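Local coordinates for protein inactive Zymogen C11 Protease (PDB 6MZO) that probably cleaves peptide bonds as a clostripain-like cysteine protease of family C11, captured here as its inactive zymogen, at residues Thr10-Tyr18 with Met199-Ala207. Numbering follows the deposited sequence.
Sequences TAPRTVLIY and MGDMFKKEA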
ATOM      1  N   THR A  10     -11.062 -16.052 -22.548  1.00 79.34           N
ATOM      2  CA  THR A  10     -11.564 -15.544 -21.287  1.00 70.25           C
ATOM      3  C   THR A  10     -10.562 -14.520 -20.784  1.00 57.68           C
ATOM      4  O   THR A  10      -9.410 -14.491 -21.223  1.00 57.03           O
ATOM      5  CB  THR A  10     -11.757 -16.646 -20.248  1.00 69.89           C
ATOM      6  OG1 THR A  10     -10.473 -17.137 -19.836  1.00 69.33           O
ATOM      7  CG2 THR A  10     -12.577 -17.779 -20.849  1.00 71.25           C
ATOM      8  N   ALA A  11     -11.015 -13.665 -19.889  1.00 45.78           N
ATOM      9  CA  ALA A  11     -10.155 -12.611 -19.366  1.00 34.16           C
ATOM     10  C   ALA A  11      -9.140 -13.138 -18.349  1.00 34.23           C
ATOM     11  O   ALA A  11      -9.516 -13.785 -17.376  1.00 32.20           O
ATOM     12  CB  ALA A  11     -10.997 -11.541 -18.718  1.00 34.63           C
ATOM     13  N   PRO A  12      -7.848 -12.852 -18.570  1.00 31.61           N
ATOM     14  CA  PRO A  12      -6.844 -13.398 -17.692  1.00 29.57           C
ATOM     15  C   PRO A  12      -6.966 -12.713 -16.328  1.00 30.38           C
ATOM     16  O   PRO A  12      -6.606 -13.307 -15.307  1.00 26.34           O
ATOM     17  CB  PRO A  12      -5.518 -13.014 -18.392  1.00 31.55           C
ATOM     18  CG  PRO A  12      -5.919 -13.181 -19.891  1.00 36.37           C
ATOM     19  CD  PRO A  12      -7.276 -12.462 -19.884  1.00 35.10           C
ATOM     20  N   ARG A  13      -7.438 -11.459 -16.328  1.00 24.85           N
ATOM     21  CA  ARG A  13      -7.573 -10.755 -15.046  1.00 23.27           C
ATOM     22  C   ARG A  13      -8.646  -9.662 -15.159  1.00 23.67           C
ATOM     23  O   ARG A  13      -8.789  -9.016 -16.222  1.00 24.27           O
ATOM     24  CB  ARG A  13      -6.254 -10.122 -14.596  1.00 22.04           C
ATOM     25  CG  ARG A  13      -6.322  -9.466 -13.171  1.00 20.17           C
ATOM     26  CD  ARG A  13      -4.901  -9.251 -12.546  1.00 22.92           C
ATOM     27  NE  ARG A  13      -4.248 -10.540 -12.513  1.00 21.12           N
ATOM     28  CZ  ARG A  13      -3.336 -10.964 -13.414  1.00 24.55           C
ATOM     29  NH1 ARG A  13      -2.775 -10.114 -14.268  1.00 21.50           N
ATOM     30  NH2 ARG A  13      -3.027 -12.262 -13.431  1.00 23.56           N
ATOM     31  N   THR A  14      -9.392  -9.441 -14.074  1.00 22.57           N
ATOM     32  CA  THR A  14     -10.155  -8.222 -13.934  1.00 22.36           C
ATOM     33  C   THR A  14      -9.519  -7.372 -12.839  1.00 23.80           C
ATOM     34  O   THR A  14      -9.253  -7.897 -11.786  1.00 21.94           O
ATOM     35  CB  THR A  14     -11.623  -8.528 -13.531  1.00 24.75           C
ATOM     36  OG1 THR A  14     -12.311  -9.063 -14.662  1.00 25.78           O
ATOM     37  CG2 THR A  14     -12.362  -7.335 -13.040  1.00 24.11           C
ATOM     38  N   VAL A  15      -9.164  -6.146 -13.160  1.00 19.33           N
ATOM     39  CA  VAL A  15      -8.586  -5.229 -12.141  1.00 17.76           C
ATOM     40  C   VAL A  15      -9.564  -4.073 -11.853  1.00 20.30           C
ATOM     41  O   VAL A  15     -10.144  -3.456 -12.755  1.00 19.98           O
ATOM     42  CB  VAL A  15      -7.258  -4.650 -12.679  1.00 20.08           C
ATOM     43  CG1 VAL A  15      -6.684  -3.582 -11.676  1.00 19.78           C
ATOM     44  CG2 VAL A  15      -6.190  -5.761 -12.879  1.00 20.53           C
ATOM     45  N   LEU A  16      -9.752  -3.801 -10.556  1.00 20.31           N
ATOM     46  CA  LEU A  16     -10.514  -2.669 -10.042  1.00 20.20           C
ATOM     47  C   LEU A  16      -9.508  -1.665  -9.471  1.00 20.67           C
ATOM     48  O   LEU A  16      -8.659  -2.042  -8.656  1.00 20.24           O
ATOM     49  CB  LEU A  16     -11.495  -3.115  -8.919  1.00 23.01           C
ATOM     50  CG  LEU A  16     -12.063  -1.913  -8.117  1.00 23.44           C
ATOM     51  CD1 LEU A  16     -12.979  -1.106  -9.059  1.00 24.08           C
ATOM     52  CD2 LEU A  16     -12.833  -2.524  -6.912  1.00 24.49           C
ATOM     53  N   ILE A  17      -9.609  -0.435  -9.986  1.00 19.76           N
ATOM     54  CA  ILE A  17      -8.847   0.695  -9.386  1.00 19.96           C
ATOM     55  C   ILE A  17      -9.879   1.566  -8.673  1.00 21.78           C
ATOM     56  O   ILE A  17     -10.799   2.129  -9.301  1.00 21.37           O
ATOM     57  CB  ILE A  17      -8.060   1.470 -10.479  1.00 19.65           C
ATOM     58  CG1 ILE A  17      -7.188   0.536 -11.341  1.00 18.30           C
ATOM     59  CG2 ILE A  17      -7.292   2.651  -9.737  1.00 19.38           C
ATOM     60  CD1 ILE A  17      -6.243   1.325 -12.342  1.00 18.61           C
ATOM     61  N   TYR A  18      -9.697   1.677  -7.349  1.00 21.07           N
ATOM     62  CA  TYR A  18     -10.681   2.304  -6.481  1.00 22.90           C
ATOM     63  C   TYR A  18     -10.090   3.563  -5.870  1.00 24.97           C
ATOM     64  O   TYR A  18      -9.085   3.476  -5.126  1.00 25.96           O
ATOM     65  CB  TYR A  18     -11.060   1.318  -5.365  1.00 24.68           C
ATOM     66  CG  TYR A  18     -12.165   1.728  -4.443  1.00 25.58           C
ATOM     67  CD1 TYR A  18     -11.911   2.566  -3.377  1.00 24.45           C
ATOM     68  CD2 TYR A  18     -13.436   1.235  -4.627  1.00 25.01           C
ATOM     69  CE1 TYR A  18     -12.932   2.959  -2.477  1.00 28.11           C
ATOM     70  CE2 TYR A  18     -14.457   1.583  -3.772  1.00 27.34           C
ATOM     71  CZ  TYR A  18     -14.199   2.467  -2.684  1.00 27.56           C
ATOM     72  OH  TYR A  18     -15.228   2.786  -1.811  1.00 31.89           O
ATOM     73  N   MET A 199       0.140  -0.228 -16.992  1.00 17.41           N
ATOM     74  CA  MET A 199      -1.170  -0.898 -17.213  1.00 17.79           C
ATOM     75  C   MET A 199      -0.979  -2.302 -17.817  1.00 17.46           C
ATOM     76  O   MET A 199      -1.610  -3.296 -17.294  1.00 18.78           O
ATOM     77  CB  MET A 199      -2.084  -0.053 -18.140  1.00 17.30           C
ATOM     78  CG  MET A 199      -2.416   1.353 -17.530  1.00 17.19           C
ATOM     79  SD  MET A 199      -3.065   1.295 -15.863  1.00 20.14           S
ATOM     80  CE  MET A 199      -4.520   0.208 -16.123  1.00 20.32           C
ATOM     81  N   GLY A 200      -0.215  -2.429 -18.884  1.00 16.24           N
ATOM     82  CA  GLY A 200       0.024  -3.791 -19.407  1.00 19.36           C
ATOM     83  C   GLY A 200       0.591  -4.771 -18.357  1.00 19.12           C
ATOM     84  O   GLY A 200       0.193  -5.982 -18.362  1.00 20.30           O
ATOM     85  N   ASP A 201       1.497  -4.307 -17.492  1.00 19.32           N
ATOM     86  CA  ASP A 201       2.022  -5.205 -16.452  1.00 18.58           C
ATOM     87  C   ASP A 201       0.940  -5.730 -15.557  1.00 18.28           C
ATOM     88  O   ASP A 201       1.088  -6.911 -15.089  1.00 17.88           O
ATOM     89  CB  ASP A 201       3.119  -4.474 -15.633  1.00 18.75           C
ATOM     90  CG  ASP A 201       4.356  -4.166 -16.486  1.00 24.54           C
ATOM     91  OD1 ASP A 201       4.684  -4.948 -17.411  1.00 20.99           O
ATOM     92  OD2 ASP A 201       5.009  -3.106 -16.267  1.00 23.87           O
ATOM     93  N   MET A 202      -0.103  -4.938 -15.267  1.00 18.29           N
ATOM     94  CA  MET A 202      -1.181  -5.477 -14.396  1.00 16.10           C
ATOM     95  C   MET A 202      -1.995  -6.623 -15.054  1.00 19.89           C
ATOM     96  O   MET A 202      -2.695  -7.320 -14.346  1.00 21.67           O
ATOM     97  CB  MET A 202      -2.186  -4.349 -13.984  1.00 18.84           C
ATOM     98  CG  MET A 202      -1.511  -3.264 -13.290  1.00 21.23           C
ATOM     99  SD  MET A 202      -2.969  -2.063 -12.913  1.00 29.74           S
ATOM    100  CE  MET A 202      -2.176  -0.509 -12.751  1.00 49.21           C
ATOM    101  N   PHE A 203      -1.921  -6.735 -16.379  1.00 18.38           N
ATOM    102  CA  PHE A 203      -2.837  -7.612 -17.118  1.00 19.85           C
ATOM    103  C   PHE A 203      -2.102  -8.777 -17.805  1.00 21.17           C
ATOM    104  O   PHE A 203      -2.731  -9.502 -18.553  1.00 22.08           O
ATOM    105  CB  PHE A 203      -3.619  -6.779 -18.142  1.00 18.59           C
ATOM    106  CG  PHE A 203      -4.747  -6.025 -17.528  1.00 18.71           C
ATOM    107  CD1 PHE A 203      -5.920  -6.678 -17.216  1.00 19.51           C
ATOM    108  CD2 PHE A 203      -4.623  -4.650 -17.145  1.00 18.85           C
ATOM    109  CE1 PHE A 203      -6.965  -6.018 -16.652  1.00 18.89           C
ATOM    110  CE2 PHE A 203      -5.647  -3.973 -16.564  1.00 20.88           C
ATOM    111  CZ  PHE A 203      -6.849  -4.645 -16.264  1.00 21.21           C
ATOM    112  N   LYS A 204      -0.786  -8.922 -17.621  1.00 18.77           N
ATOM    113  CA  LYS A 204      -0.090 -10.193 -18.086  1.00 19.64           C
ATOM    114  C   LYS A 204      -0.768 -11.417 -17.423  1.00 22.35           C
ATOM    115  O   LYS A 204      -1.376 -11.317 -16.336  1.00 24.88           O
ATOM    116  CB  LYS A 204       1.373 -10.127 -17.755  1.00 21.35           C
ATOM    117  CG  LYS A 204       2.060  -8.988 -18.615  1.00 21.88           C
ATOM    118  CD  LYS A 204       3.546  -8.887 -18.302  1.00 22.21           C
ATOM    119  CE  LYS A 204       4.128  -7.646 -18.998  1.00 21.08           C
ATOM    120  NZ  LYS A 204       5.596  -7.495 -18.625  1.00 20.39           N
ATOM    121  N   LYS A 205      -0.665 -12.557 -18.086  1.00 20.55           N
ATOM    122  CA  LYS A 205      -1.370 -13.752 -17.563  1.00 23.38           C
ATOM    123  C   LYS A 205      -1.107 -13.918 -16.091  1.00 23.56           C
ATOM    124  O   LYS A 205      -2.079 -14.127 -15.334  1.00 26.16           O
ATOM    125  CB  LYS A 205      -0.927 -14.956 -18.382  1.00 21.67           C
ATOM    126  CG  LYS A 205      -1.758 -16.212 -18.124  1.00 28.86           C
ATOM    127  CD  LYS A 205      -1.400 -17.172 -19.233  1.00 33.94           C
ATOM    128  CE  LYS A 205      -1.571 -18.566 -18.722  1.00 47.76           C
ATOM    129  NZ  LYS A 205      -2.971 -18.913 -18.558  1.00 56.38           N
ATOM    130  N   GLU A 206       0.175 -13.849 -15.667  1.00 22.63           N
ATOM    131  CA  GLU A 206       0.562 -13.589 -14.290  1.00 22.24           C
ATOM    132  C   GLU A 206       0.842 -12.087 -14.187  1.00 24.06           C
ATOM    133  O   GLU A 206       1.602 -11.556 -15.022  1.00 24.93           O
ATOM    134  CB  GLU A 206       1.769 -14.327 -13.881  1.00 22.30           C
ATOM    135  CG  GLU A 206       1.488 -15.878 -13.891  1.00 32.83           C
ATOM    136  CD  GLU A 206       2.665 -16.739 -13.521  1.00 46.95           C
ATOM    137  OE1 GLU A 206       3.586 -16.253 -12.842  1.00 51.80           O
ATOM    138  OE2 GLU A 206       2.657 -17.936 -13.918  1.00 53.19           O
ATOM    139  N   ALA A 207       0.300 -11.429 -13.159  1.00 21.78           N
ATOM    140  CA  ALA A 207       0.589 -10.003 -12.975  1.00 21.17           C
ATOM    141  C   ALA A 207       2.084  -9.824 -12.788  1.00 21.31           C
ATOM    142  O   ALA A 207       2.728 -10.535 -12.013  1.00 22.74           O
ATOM    143  CB  ALA A 207      -0.201  -9.477 -11.745  1.00 22.62           C
TER
HETATM  144  O   HOH W   1      -4.495 -15.194 -15.511  1.00 30.89           O
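R13 NH1 is gripped by two backbone carbonyls: it donates to M202 O and to K204 O, 2.8 Å each. This ties the residue just before strand 14-19, in the mixed sheet of the clan CD peptidase fold, to the end of helix 195-203 and the loop after it. The K204 bond is the straighter of the two, with an N-H...O angle of 161°, and lies in the carbonyl plane. At M202 O the donor stands above that carbonyl's own plane. R13 NH2 reaches K205 O at 2.8 Å, less straight at 140°. It also forms a salt bridge with D156, on strand 155-162, which probably balances the buried charge. The methyl of A207 sits over one guanidinium face, offset toward the rim, its CB 3.7 Å from R13 NH1. The R13 CG lies anti to the backbone N (chi1 -175°), and a bend at chi3 swings the guanidinium in among the carbonyls. A leucine here would probably leave the M202, K204 and K205 carbonyls without this donor and D156 without its charge partner. Deeper along the strand the contact turns apolar. V15 CG2 lies over the face of the F203 ring, a CH-pi contact 4.1 Å from the centroid. R13 O meets the edge of the same ring, 3.5 Å from F203 CE1. I17 CD1 lies near the methyl ends of M199 and M202, more loosely at M202, and L50 and I52 of strand 49-54 also flank I17. One water donates to both P12 O and K205 O, and its oxygen lies 2.6 Å from K205 O.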